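Local coordinates for proximal thread matrix protein 1 (Mytilus galloprovincialis, PDB 4CN8) that binds zinc and, as a matrix protein built from two von Willebrand factor type A domains, probably organises the fibres of the mussel's proximal byssal threads, at residues A253-V258 with Q362-L367. Sequence-based numbering, arbitrary orientation.
Sequences ADIAFV and QKVVIL
Ala-253 through Val-258 pair in parallel with Gln-362 through Leu-367, two neighbouring central strands in the six-stranded sheet of the second von Willebrand factor type A domain. Parallel neighbours at the middle of a sheet with helices packed against it form the Rossmann-like α/β core of this fold. The segments run 13° apart with their axes 4.7 Å from each other, and five backbone hydrogen bonds join them. Asp-254, Ala-256 and Val-258 use every N-H they turn across: Asp-254 N reaches Gln-362 O, Ala-256 N reaches Val-364 O, and Val-258 N reaches Ile-366 O. Coming back, Val-364 N is bonded to Asp-254 O and Ile-366 N to Ala-256 O at 2.9 Å.

On the face carrying Ile-255 and Phe-257, the hub is Ile-366. Its CG1 is anti to the carbonyl carbon (chi1 -56°), and the extended chain beyond brings CD1 against both neighbours, 3.9 Å from Ile-255 CG2 and 3.9 Å from Phe-257 CE1. The methyl meets the phenyl ring obliquely. Ile-255 also lies alongside Val-364, CG1 to CB. On the other face Val-258 spreads its two methyls: CG1 packs 3.6 Å from Leu-367 CD2, while CG2 slants over to Val-365 CG1 at 3.7 Å. Ala-256, just a methyl, sits beside Val-365.

At the start of the pair the character turns polar. Gln-362 folds its amide back so that NE2 donates to Lys-363 O at 3.0 Å, Asp-254 forms a salt bridge with Arg-353, and Lys-363 NZ bonds to Glu-389 O.

Strand 253-260 is hydrogen-bonded along its other edge to strand 296-302, and strand 392-398 follows beyond 362-369. Helix 272-284 packs on Phe-257 through Met-280 and Ile-283, and on the opposite face Phe-302 of strand 296-302 touches Val-258 and Leu-367.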
loop_
_atom_site.group_PDB
_atom_site.type_symbol
_atom_site.label_atom_id
_atom_site.label_comp_id
_atom_site.label_asym_id
_atom_site.label_seq_id
_atom_site.Cartn_x
_atom_site.Cartn_y
_atom_site.Cartn_z
ATOM N N ALA A 253 12.901 4.918 -11.804
ATOM C CA ALA A 253 11.973 3.806 -11.633
ATOM C C ALA A 253 12.180 2.741 -12.708
ATOM O O ALA A 253 12.662 3.031 -13.801
ATOM C CB ALA A 253 10.559 4.308 -11.668
ATOM N N ASP A 254 11.822 1.506 -12.378
ATOM C CA ASP A 254 11.781 0.421 -13.349
ATOM C C ASP A 254 10.329 0.002 -13.530
ATOM O O ASP A 254 9.719 -0.569 -12.632
ATOM C CB ASP A 254 12.616 -0.769 -12.874
ATOM C CG ASP A 254 14.105 -0.522 -12.996
ATOM O OD1 ASP A 254 14.504 0.283 -13.864
ATOM O OD2 ASP A 254 14.877 -1.133 -12.227
ATOM N N ILE A 255 9.776 0.290 -14.699
ATOM C CA ILE A 255 8.355 0.090 -14.924
ATOM C C ILE A 255 8.108 -0.939 -16.001
ATOM O O ILE A 255 8.541 -0.786 -17.143
ATOM C CB ILE A 255 7.667 1.409 -15.310
ATOM C CG1 ILE A 255 7.711 2.366 -14.124
ATOM C CG2 ILE A 255 6.227 1.162 -15.740
ATOM C CD1 ILE A 255 7.129 3.713 -14.409
ATOM N N ALA A 256 7.393 -1.988 -15.623
ATOM C CA ALA A 256 7.049 -3.058 -16.538
ATOM C C ALA A 256 5.571 -3.016 -16.860
ATOM O O ALA A 256 4.730 -3.115 -15.972
ATOM C CB ALA A 256 7.399 -4.406 -15.927
ATOM N N PHE A 257 5.254 -2.875 -18.137
ATOM C CA PHE A 257 3.886 -3.036 -18.579
ATOM C C PHE A 257 3.651 -4.513 -18.766
ATOM O O PHE A 257 4.435 -5.187 -19.419
ATOM C CB PHE A 257 3.640 -2.308 -19.896
ATOM C CG PHE A 257 3.746 -0.818 -19.795
ATOM C CD1 PHE A 257 2.753 -0.080 -19.193
ATOM C CD2 PHE A 257 4.835 -0.155 -20.316
ATOM C CE1 PHE A 257 2.843 1.296 -19.109
ATOM C CE2 PHE A 257 4.929 1.221 -20.237
ATOM C CZ PHE A 257 3.930 1.945 -19.632
ATOM N N VAL A 258 2.589 -5.021 -18.162
ATOM C CA VAL A 258 2.213 -6.413 -18.323
ATOM C C VAL A 258 0.797 -6.429 -18.878
ATOM O O VAL A 258 -0.172 -6.404 -18.131
ATOM C CB VAL A 258 2.322 -7.182 -16.983
ATOM C CG1 VAL A 258 1.957 -8.643 -17.159
ATOM C CG2 VAL A 258 3.726 -7.076 -16.458
ATOM N N GLN A 362 12.768 2.363 -7.776
ATOM C CA GLN A 362 11.422 1.860 -7.499
ATOM C C GLN A 362 10.912 0.945 -8.600
ATOM O O GLN A 362 10.796 1.344 -9.758
ATOM C CB GLN A 362 10.437 3.013 -7.318
ATOM C CG GLN A 362 9.013 2.560 -7.028
ATOM C CD GLN A 362 8.903 1.835 -5.703
ATOM O OE1 GLN A 362 9.051 2.439 -4.640
ATOM N NE2 GLN A 362 8.665 0.531 -5.758
ATOM N N LYS A 363 10.584 -0.283 -8.229
ATOM C CA LYS A 363 10.040 -1.228 -9.183
ATOM C C LYS A 363 8.512 -1.179 -9.193
ATOM O O LYS A 363 7.870 -1.121 -8.140
ATOM C CB LYS A 363 10.545 -2.635 -8.869
ATOM C CG LYS A 363 12.015 -2.832 -9.197
ATOM C CD LYS A 363 12.688 -3.774 -8.224
ATOM C CE LYS A 363 11.994 -5.118 -8.200
ATOM N NZ LYS A 363 12.652 -6.070 -7.258
ATOM N N VAL A 364 7.944 -1.190 -10.396
ATOM C CA VAL A 364 6.503 -1.103 -10.576
ATOM C C VAL A 364 6.026 -1.986 -11.729
ATOM O O VAL A 364 6.647 -2.036 -12.793
ATOM C CB VAL A 364 6.067 0.340 -10.905
ATOM C CG1 VAL A 364 4.573 0.466 -10.793
ATOM C CG2 VAL A 364 6.736 1.332 -9.988
ATOM N N VAL A 365 4.908 -2.667 -11.511
ATOM C CA VAL A 365 4.219 -3.387 -12.571
ATOM C C VAL A 365 2.863 -2.743 -12.824
ATOM O O VAL A 365 2.090 -2.518 -11.893
ATOM C CB VAL A 365 3.982 -4.859 -12.189
ATOM C CG1 VAL A 365 2.982 -5.517 -13.132
ATOM C CG2 VAL A 365 5.284 -5.625 -12.192
ATOM N N ILE A 366 2.577 -2.456 -14.088
ATOM C CA ILE A 366 1.254 -2.002 -14.486
ATOM C C ILE A 366 0.571 -3.107 -15.295
ATOM O O ILE A 366 0.957 -3.391 -16.421
ATOM C CB ILE A 366 1.333 -0.694 -15.293
ATOM C CG1 ILE A 366 2.082 0.366 -14.477
ATOM C CG2 ILE A 366 -0.064 -0.205 -15.666
ATOM C CD1 ILE A 366 2.353 1.663 -15.225
ATOM N N LEU A 367 -0.429 -3.738 -14.688
ATOM C CA LEU A 367 -1.138 -4.875 -15.277
ATOM C C LEU A 367 -2.431 -4.414 -15.933
ATOM O O LEU A 367 -3.187 -3.640 -15.352
ATOM C CB LEU A 367 -1.457 -5.895 -14.166
ATOM C CG LEU A 367 -2.025 -7.304 -14.434
ATOM C CD1 LEU A 367 -3.378 -7.268 -15.113
ATOM C CD2 LEU A 367 -1.059 -8.150 -15.243
#